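Local coordinates for mandelate racemase / muconate lactonizing enzyme family protein (Agrobacterium tumefaciens, PDB 4DXK) that probably acts as a lyase or racemase of the enolase superfamily, whose members stabilise with a metal ion the enolate formed when a base removes a proton beside a carboxylate, at residues A178-T183 with S219-L224; I3-T8 with R392-A397; L290-C295 with P323-A328. All coordinates share one frame; numbering follows the deposited sequence.

Contact 1 of 3, residues A178-T183 with S219-L224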
loop_
_atom_site.group_PDB
_atom_site.type_symbol
_atom_site.label_atom_id
_atom_site.label_comp_id
_atom_site.label_asym_id
_atom_site.label_seq_id
_atom_site.Cartn_x
_atom_site.Cartn_y
_atom_site.Cartn_z
ATOM N N ALA A 178 -12.907 -6.687 35.369
ATOM C CA ALA A 178 -13.084 -7.916 36.144
ATOM C C ALA A 178 -13.102 -9.141 35.230
ATOM O O ALA A 178 -12.435 -10.150 35.493
ATOM C CB ALA A 178 -14.358 -7.849 36.986
ATOM N N ALA A 179 -13.852 -9.042 34.140
ATOM C CA ALA A 179 -13.892 -10.110 33.156
ATOM C C ALA A 179 -12.513 -10.350 32.534
ATOM O O ALA A 179 -12.122 -11.502 32.311
ATOM C CB ALA A 179 -14.910 -9.798 32.090
ATOM N N ALA A 180 -11.775 -9.278 32.254
ATOM C CA ALA A 180 -10.451 -9.420 31.659
ATOM C C ALA A 180 -9.527 -10.217 32.570
ATOM O O ALA A 180 -8.792 -11.090 32.111
ATOM C CB ALA A 180 -9.846 -8.065 31.357
ATOM N N GLU A 181 -9.551 -9.904 33.861
ATOM C CA GLU A 181 -8.684 -10.583 34.812
ATOM C C GLU A 181 -8.932 -12.091 34.825
ATOM O O GLU A 181 -7.998 -12.881 34.977
ATOM C CB GLU A 181 -8.854 -9.981 36.209
ATOM C CG GLU A 181 -8.221 -8.604 36.342
ATOM C CD GLU A 181 -8.910 -7.712 37.364
ATOM O OE1 GLU A 181 -9.829 -8.190 38.061
ATOM O OE2 GLU A 181 -8.532 -6.524 37.460
ATOM N N LYS A 182 -10.192 -12.491 34.672
ATOM C CA LYS A 182 -10.557 -13.909 34.698
ATOM C C LYS A 182 -9.843 -14.748 33.639
ATOM O O LYS A 182 -9.499 -15.906 33.879
ATOM C CB LYS A 182 -12.065 -14.083 34.524
ATOM C CG LYS A 182 -12.903 -13.628 35.698
ATOM C CD LYS A 182 -14.387 -13.662 35.362
ATOM C CE LYS A 182 -14.781 -14.965 34.689
ATOM N NZ LYS A 182 -16.243 -15.242 34.815
ATOM N N THR A 183 -9.635 -14.169 32.463
ATOM C CA THR A 183 -9.087 -14.924 31.337
ATOM C C THR A 183 -7.788 -14.326 30.791
ATOM O O THR A 183 -7.347 -14.684 29.694
ATOM C CB THR A 183 -10.100 -14.974 30.176
ATOM O OG1 THR A 183 -10.316 -13.640 29.692
ATOM C CG2 THR A 183 -11.437 -15.585 30.633
ATOM N N SER A 219 -5.794 -1.557 28.760
ATOM C CA SER A 219 -4.949 -2.429 27.931
ATOM C C SER A 219 -5.019 -3.902 28.312
ATOM O O SER A 219 -4.056 -4.640 28.110
ATOM C CB SER A 219 -3.489 -1.960 27.930
ATOM O OG SER A 219 -3.392 -0.753 27.189
ATOM N N MET A 220 -6.164 -4.331 28.831
ATOM C CA MET A 220 -6.261 -5.675 29.397
ATOM C C MET A 220 -6.708 -6.773 28.433
ATOM O O MET A 220 -6.693 -7.947 28.796
ATOM C CB MET A 220 -7.158 -5.658 30.633
ATOM C CG MET A 220 -6.686 -4.663 31.685
ATOM S SD MET A 220 -7.678 -4.662 33.184
ATOM C CE MET A 220 -7.374 -6.322 33.769
ATOM N N TRP A 221 -7.081 -6.412 27.208
ATOM C CA TRP A 221 -7.647 -7.374 26.261
ATOM C C TRP A 221 -6.752 -7.662 25.070
ATOM O O TRP A 221 -6.037 -6.779 24.586
ATOM C CB TRP A 221 -8.996 -6.857 25.750
ATOM C CG TRP A 221 -10.003 -6.786 26.837
ATOM C CD1 TRP A 221 -10.340 -5.695 27.583
ATOM C CD2 TRP A 221 -10.775 -7.872 27.340
ATOM N NE1 TRP A 221 -11.300 -6.034 28.517
ATOM C CE2 TRP A 221 -11.572 -7.373 28.390
ATOM C CE3 TRP A 221 -10.858 -9.229 27.017
ATOM C CZ2 TRP A 221 -12.460 -8.181 29.098
ATOM C CZ3 TRP A 221 -11.732 -10.026 27.722
ATOM C CH2 TRP A 221 -12.518 -9.502 28.754
ATOM N N GLN A 222 -6.809 -8.904 24.590
ATOM C CA GLN A 222 -6.267 -9.258 23.288
ATOM C C GLN A 222 -7.192 -8.743 22.178
ATOM O O GLN A 222 -8.296 -8.268 22.451
ATOM C CB GLN A 222 -6.037 -10.769 23.186
ATOM C CG GLN A 222 -5.065 -11.294 24.238
ATOM C CD GLN A 222 -3.699 -10.673 24.095
ATOM O OE1 GLN A 222 -3.070 -10.778 23.043
ATOM N NE2 GLN A 222 -3.236 -10.001 25.139
ATOM N N LEU A 223 -6.749 -8.829 20.928
ATOM C CA LEU A 223 -7.443 -8.150 19.829
ATOM C C LEU A 223 -8.852 -8.653 19.572
ATOM O O LEU A 223 -9.778 -7.852 19.403
ATOM C CB LEU A 223 -6.626 -8.221 18.542
ATOM C CG LEU A 223 -7.291 -7.566 17.329
ATOM C CD1 LEU A 223 -7.446 -6.067 17.522
ATOM C CD2 LEU A 223 -6.497 -7.858 16.064
ATOM N N LEU A 224 -9.019 -9.967 19.516
ATOM C CA LEU A 224 -10.334 -10.504 19.171
ATOM C C LEU A 224 -11.436 -10.178 20.196
ATOM O O LEU A 224 -12.482 -9.662 19.824
ATOM C CB LEU A 224 -10.276 -11.998 18.840
ATOM C CG LEU A 224 -9.327 -12.374 17.698
ATOM C CD1 LEU A 224 -9.429 -13.868 17.446
ATOM C CD2 LEU A 224 -9.620 -11.594 16.424
#

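Contact 2 of 3, residues I3-T8 with R392-A397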
loop_
_atom_site.group_PDB
_atom_site.type_symbol
_atom_site.label_atom_id
_atom_site.label_comp_id
_atom_site.label_asym_id
_atom_site.label_seq_id
_atom_site.Cartn_x
_atom_site.Cartn_y
_atom_site.Cartn_z
ATOM N N ILE A 3 21.481 24.773 38.326
ATOM C CA ILE A 3 20.928 23.777 39.230
ATOM C C ILE A 3 21.975 23.436 40.285
ATOM O O ILE A 3 23.139 23.171 39.960
ATOM C CB ILE A 3 20.530 22.510 38.457
ATOM C CG1 ILE A 3 19.396 22.828 37.472
ATOM C CG2 ILE A 3 20.143 21.390 39.417
ATOM C CD1 ILE A 3 19.103 21.713 36.484
ATOM N N THR A 4 21.568 23.463 41.549
ATOM C CA THR A 4 22.482 23.170 42.644
ATOM C C THR A 4 22.182 21.848 43.335
ATOM O O THR A 4 23.094 21.198 43.851
ATOM C CB THR A 4 22.427 24.270 43.706
ATOM O OG1 THR A 4 21.053 24.515 44.026
ATOM C CG2 THR A 4 23.092 25.550 43.199
ATOM N N LYS A 5 20.904 21.492 43.444
ATOM C CA LYS A 5 20.516 20.269 44.153
ATOM C C LYS A 5 19.322 19.607 43.494
ATOM O O LYS A 5 18.450 20.283 42.951
ATOM C CB LYS A 5 20.130 20.566 45.607
ATOM C CG LYS A 5 21.138 21.348 46.410
ATOM C CD LYS A 5 20.541 21.823 47.727
ATOM C CE LYS A 5 19.922 20.675 48.509
ATOM N NZ LYS A 5 19.458 21.101 49.867
ATOM N N LEU A 6 19.281 18.282 43.561
ATOM C CA LEU A 6 18.085 17.529 43.216
ATOM C C LEU A 6 17.574 16.863 44.467
ATOM O O LEU A 6 18.315 16.149 45.157
ATOM C CB LEU A 6 18.364 16.439 42.185
ATOM C CG LEU A 6 18.720 16.808 40.758
ATOM C CD1 LEU A 6 18.551 15.579 39.856
ATOM C CD2 LEU A 6 17.887 17.990 40.265
ATOM N N GLU A 7 16.303 17.085 44.763
ATOM C CA GLU A 7 15.676 16.545 45.958
ATOM C C GLU A 7 14.512 15.667 45.523
ATOM O O GLU A 7 13.717 16.065 44.667
ATOM C CB GLU A 7 15.186 17.693 46.844
ATOM C CG GLU A 7 14.332 17.260 48.024
ATOM C CD GLU A 7 13.800 18.438 48.822
ATOM O OE1 GLU A 7 13.919 19.597 48.363
ATOM O OE2 GLU A 7 13.253 18.209 49.916
ATOM N N THR A 8 14.412 14.472 46.087
ATOM C CA THR A 8 13.232 13.651 45.879
ATOM C C THR A 8 12.468 13.518 47.186
ATOM O O THR A 8 13.068 13.467 48.264
ATOM C CB THR A 8 13.592 12.267 45.342
ATOM O OG1 THR A 8 14.644 11.708 46.140
ATOM C CG2 THR A 8 14.050 12.360 43.889
ATOM N N ARG A 392 13.033 12.010 52.282
ATOM C CA ARG A 392 13.681 12.863 51.295
ATOM C C ARG A 392 15.081 12.366 51.009
ATOM O O ARG A 392 15.753 11.838 51.901
ATOM C CB ARG A 392 13.768 14.308 51.785
ATOM C CG ARG A 392 12.443 14.949 52.147
ATOM C CD ARG A 392 12.644 16.396 52.592
ATOM N NE ARG A 392 11.439 16.963 53.191
ATOM C CZ ARG A 392 10.603 17.793 52.572
ATOM N NH1 ARG A 392 10.832 18.183 51.325
ATOM N NH2 ARG A 392 9.531 18.247 53.207
ATOM N N ARG A 393 15.524 12.545 49.771
ATOM C CA ARG A 393 16.903 12.265 49.400
ATOM C C ARG A 393 17.425 13.401 48.534
ATOM O O ARG A 393 16.688 13.964 47.718
ATOM C CB ARG A 393 17.018 10.940 48.657
ATOM C CG ARG A 393 18.451 10.578 48.344
ATOM C CD ARG A 393 18.583 9.217 47.696
ATOM N NE ARG A 393 19.936 9.044 47.185
ATOM C CZ ARG A 393 20.302 8.085 46.345
ATOM N NH1 ARG A 393 19.406 7.208 45.905
ATOM N NH2 ARG A 393 21.560 8.014 45.933
ATOM N N PHE A 394 18.696 13.740 48.716
ATOM C CA PHE A 394 19.312 14.865 48.027
ATOM C C PHE A 394 20.558 14.459 47.251
ATOM O O PHE A 394 21.320 13.599 47.701
ATOM C CB PHE A 394 19.730 15.929 49.045
ATOM C CG PHE A 394 18.582 16.578 49.763
ATOM C CD1 PHE A 394 18.049 16.005 50.909
ATOM C CD2 PHE A 394 18.046 17.767 49.295
ATOM C CE1 PHE A 394 16.992 16.608 51.575
ATOM C CE2 PHE A 394 16.994 18.378 49.957
ATOM C CZ PHE A 394 16.468 17.792 51.097
ATOM N N SER A 395 20.762 15.094 46.099
ATOM C CA SER A 395 22.042 15.073 45.398
ATOM C C SER A 395 22.519 16.501 45.210
ATOM O O SER A 395 21.723 17.397 44.918
ATOM C CB SER A 395 21.908 14.448 44.014
ATOM O OG SER A 395 21.711 13.049 44.071
ATOM N N ASP A 396 23.823 16.705 45.346
ATOM C CA ASP A 396 24.432 17.996 45.053
ATOM C C ASP A 396 25.830 17.780 44.481
ATOM O O ASP A 396 26.207 16.648 44.173
ATOM C CB ASP A 396 24.457 18.908 46.289
ATOM C CG ASP A 396 25.170 18.284 47.482
ATOM O OD1 ASP A 396 25.971 17.337 47.311
ATOM O OD2 ASP A 396 24.935 18.773 48.608
ATOM N N ALA A 397 26.593 18.859 44.343
ATOM C CA ALA A 397 27.910 18.778 43.717
ATOM C C ALA A 397 28.830 17.803 44.456
ATOM O O ALA A 397 29.645 17.117 43.842
ATOM C CB ALA A 397 28.544 20.157 43.631
HETATM O O HOH W 1 25.652 21.692 44.337
#

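Contact 3 of 3, residues L290-C295 with P323-A328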
loop_
_atom_site.group_PDB
_atom_site.type_symbol
_atom_site.label_atom_id
_atom_site.label_comp_id
_atom_site.label_asym_id
_atom_site.label_seq_id
_atom_site.Cartn_x
_atom_site.Cartn_y
_atom_site.Cartn_z
ATOM N N LEU A 290 -2.209 11.240 26.693
ATOM C CA LEU A 290 -0.840 11.181 27.177
ATOM C C LEU A 290 -0.874 11.480 28.666
ATOM O O LEU A 290 -1.853 12.043 29.162
ATOM C CB LEU A 290 0.046 12.179 26.428
ATOM C CG LEU A 290 -0.343 13.658 26.428
ATOM C CD1 LEU A 290 0.071 14.365 27.708
ATOM C CD2 LEU A 290 0.278 14.363 25.234
ATOM N N ASP A 291 0.183 11.098 29.371
ATOM C CA ASP A 291 0.390 11.521 30.742
ATOM C C ASP A 291 1.732 12.227 30.762
ATOM O O ASP A 291 2.756 11.629 30.419
ATOM C CB ASP A 291 0.373 10.303 31.675
ATOM C CG ASP A 291 0.565 10.672 33.133
ATOM O OD1 ASP A 291 1.579 11.342 33.431
ATOM O OD2 ASP A 291 -0.291 10.313 33.975
ATOM N N ILE A 292 1.726 13.505 31.140
ATOM C CA ILE A 292 2.933 14.309 31.063
ATOM C C ILE A 292 4.073 13.754 31.906
ATOM O O ILE A 292 5.238 13.990 31.598
ATOM C CB ILE A 292 2.665 15.774 31.462
ATOM C CG1 ILE A 292 2.154 15.866 32.892
ATOM C CG2 ILE A 292 1.690 16.435 30.492
ATOM C CD1 ILE A 292 2.030 17.291 33.360
ATOM N N SER A 293 3.738 13.023 32.965
ATOM C CA SER A 293 4.747 12.442 33.854
ATOM C C SER A 293 5.233 11.064 33.414
ATOM O O SER A 293 6.117 10.486 34.061
ATOM C CB SER A 293 4.247 12.380 35.303
ATOM O OG SER A 293 3.312 11.339 35.513
ATOM N N TRP A 294 4.643 10.541 32.332
ATOM C CA TRP A 294 4.978 9.222 31.799
ATOM C C TRP A 294 5.504 9.295 30.364
ATOM O O TRP A 294 5.961 8.279 29.848
ATOM C CB TRP A 294 3.752 8.293 31.816
ATOM C CG TRP A 294 3.209 7.980 33.181
ATOM C CD1 TRP A 294 3.832 8.188 34.380
ATOM C CD2 TRP A 294 1.913 7.438 33.490
ATOM N NE1 TRP A 294 3.013 7.793 35.409
ATOM C CE2 TRP A 294 1.832 7.324 34.893
ATOM C CE3 TRP A 294 0.828 7.002 32.718
ATOM C CZ2 TRP A 294 0.705 6.813 35.541
ATOM C CZ3 TRP A 294 -0.294 6.503 33.362
ATOM C CH2 TRP A 294 -0.343 6.405 34.756
ATOM N N CYS A 295 5.423 10.464 29.714
ATOM C CA CYS A 295 5.649 10.543 28.266
ATOM C C CYS A 295 6.859 11.354 27.858
ATOM O O CYS A 295 7.120 11.482 26.661
ATOM C CB CYS A 295 4.414 11.119 27.555
ATOM S SG CYS A 295 4.200 12.900 27.756
ATOM N N PRO A 323 -1.348 15.751 42.476
ATOM C CA PRO A 323 -1.852 17.114 42.260
ATOM C C PRO A 323 -0.982 17.921 41.298
ATOM O O PRO A 323 -1.497 18.773 40.576
ATOM C CB PRO A 323 -1.824 17.732 43.665
ATOM C CG PRO A 323 -0.806 16.924 44.419
ATOM C CD PRO A 323 -0.912 15.532 43.869
ATOM N N VAL A 324 0.323 17.674 41.285
ATOM C CA VAL A 324 1.196 18.428 40.382
ATOM C C VAL A 324 0.923 18.037 38.926
ATOM O O VAL A 324 0.843 18.896 38.051
ATOM C CB VAL A 324 2.688 18.264 40.743
ATOM C CG1 VAL A 324 3.575 18.922 39.702
ATOM C CG2 VAL A 324 2.962 18.822 42.126
ATOM N N VAL A 325 0.760 16.744 38.669
ATOM C CA VAL A 325 0.397 16.304 37.324
ATOM C C VAL A 325 -0.955 16.875 36.910
ATOM O O VAL A 325 -1.103 17.335 35.783
ATOM C CB VAL A 325 0.458 14.765 37.161
ATOM C CG1 VAL A 325 -0.214 14.305 35.863
ATOM C CG2 VAL A 325 1.899 14.322 37.175
ATOM N N LEU A 326 -1.938 16.875 37.804
ATOM C CA LEU A 326 -3.211 17.498 37.466
ATOM C C LEU A 326 -3.015 18.970 37.095
ATOM O O LEU A 326 -3.545 19.452 36.086
ATOM C CB LEU A 326 -4.214 17.352 38.610
ATOM C CG LEU A 326 -5.529 18.114 38.413
ATOM C CD1 LEU A 326 -6.315 17.599 37.206
ATOM C CD2 LEU A 326 -6.392 18.052 39.664
ATOM N N CYS A 327 -2.232 19.684 37.894
ATOM C CA CYS A 327 -2.033 21.099 37.656
ATOM C C CYS A 327 -1.282 21.378 36.349
ATOM O O CYS A 327 -1.722 22.179 35.521
ATOM C CB CYS A 327 -1.309 21.730 38.842
ATOM S SG CYS A 327 -1.038 23.474 38.616
ATOM N N ALA A 328 -0.133 20.740 36.162
ATOM C CA ALA A 328 0.645 20.952 34.946
ATOM C C ALA A 328 -0.139 20.525 33.697
ATOM O O ALA A 328 -0.032 21.147 32.632
ATOM C CB ALA A 328 1.976 20.237 35.045
#

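Contact 1 of 3, residues A178-T183 with S219-L224
Ala-180 sets its methyl over one face of the Trp-221 indole, 3.3 Å above the plane and offset toward the rim. The approach is a CH-pi contact, with Ala-180 CB 3.8 Å from the centroid of the six-membered ring and 29° off its normal. A side chain as small as alanine suits a helix backbone that comes this near: Ala-180 N lies 3.4 Å from Trp-221 CZ2. The same methyl also meets Met-220, CB to CB at 3.7 Å, so it fills the angle between two consecutive side chains. Alanine again keeps the approach short one residue earlier, where Ala-179 CB sits 4.1 Å from Trp-221 CH2. The contact joins two successive beta-to-alpha connections of the TIM barrel, one following strand 170-173 and the other strand 212-216, whose last residue, Glu-216, is a ligand of the sodium ion. Ala-226 and Ile-229 of helix 223-232 also pack on the tryptophan. Toward solvent the contacts become few. There Glu-181 points its CB away from the loop, and its CG turns back to lie 3.5 Å from Met-220 CE. In this conformer the methionine bends at its last torsion (chi3 64°), bringing its methyl against the aliphatic part of the exposed glutamate.

Contact 2 of 3, residues I3-T8 with R392-A397
Glu-7 and Phe-394 lie side by side, pointing the same way as a non-hydrogen-bonded pair of the antiparallel strands. The glutamate starts along the ring at once, its CB 3.7 Å from Phe-394 CE2. With CG anti to the backbone N (chi1 171°) and the chain extended beyond it, the next atoms keep to the same neighbour: CG is 3.5 Å and CD 3.4 Å from Phe-394 CE2. The carboxylate, turned 29° from the ring plane, then divides its oxygens. OE1 accepts from His-23 of strand 17-24, whereas OE2, still beside Phe-394 CZ, forms a salt bridge with Arg-392, whose NH1 stands 2.8 Å from it on the syn side. That nitrogen lies 32° out of the carboxylate plane. Arg-392 has a second acid in Glu-385, so a long, extended arginine can join two carboxylates at the sheet's margin. These strands belong to the antiparallel sheet of the N-terminal capping domain, where 390-396, from the far end of the chain, pairs with 3-11. Leu-6 and Ser-395 bond in both directions, as do Thr-8 and Arg-393; Thr-8 N reaches Arg-393 O at 2.8 Å. The face bearing Leu-6, Thr-8 and Ser-395 turns to helix 38-53: leucine packs on Ile-49, and the two hydroxyls both bond to His-46, with Glu-42 also meeting that of Thr-8. Thr-4 and Lys-5 form a classic beta bulge opposite His-23. Nearby a water donates to Thr-4 O at 2.7 Å and accepts from Ala-397 N at 3.0 Å.

Contact 3 of 3, residues L290-C295 with P323-A328
The carboxylate of Asp-291 faces the helix with one oxygen and a tryptophan with the other: OD1 comes within 4.2 Å of Val-325 CG1, while OD2 stands 3.5 Å above the centre of the Trp-294 ring. The indole NE1 bonds to Phe-35 O, its ring also meets that of His-318, the planes about 35° apart, and Leu-72 of another subunit packs on this tryptophan. OD1 accepts twice from Ser-293, from N at 2.8 Å, which makes an Asx turn, and from OG at 2.7 Å. A serine suits the place because its backbone and its short side chain can hold the same oxygen, fixing the carboxylate's rotation. OD2 is hydrogen-bonded to His-318 ND1. Asp-291 and His-318 follow consecutive barrel strands, 287-290 and 315-317, an arrangement consistent with the His-Asp dyad of mandelate racemase, in which the histidine is an acid-base catalyst. Behind this polar layer the contact is apolar. Val-325 splays its two methyls, CG2 meeting Ser-293 CB at 3.6 Å and CG1 meeting Ile-292 CG1 at 4.1 Å. Ile-292 places CG1 between its backbone N and carbonyl carbon (chi1 60°), and CD1 runs on to Ala-328 CB at 3.4 Å, tighter than usual for two carbons; the small alanine admits the tip of the isoleucine there. Ile-89 of helix 79-99 packs on both residues. At the start of helix 323-335, Glu-33 of strand 30-35 accepts from Val-324 N and Val-325 N.

In the fold
Contact 3 lies at the heart of the chain, with every touching residue buried, whereas contacts 1 and 2 sit farther out and are partly buried. Contacts 1 and 3 both belong to the barrel, each joining a loop after a strand to a helix. Neither has a hydrogen bond across it, and small alanines allow close apolar packing in both. Contact 2 instead pairs two strands of the capping domain through backbone bonds, with a salt bridge at its margin. The capping domain also reaches the barrel at contact 3, through strand 30-35 of the same sheet. Contacts 2 and 3 have nearest atoms about 11 Å apart, while contacts 1 and 2 are separated by about 27 Å.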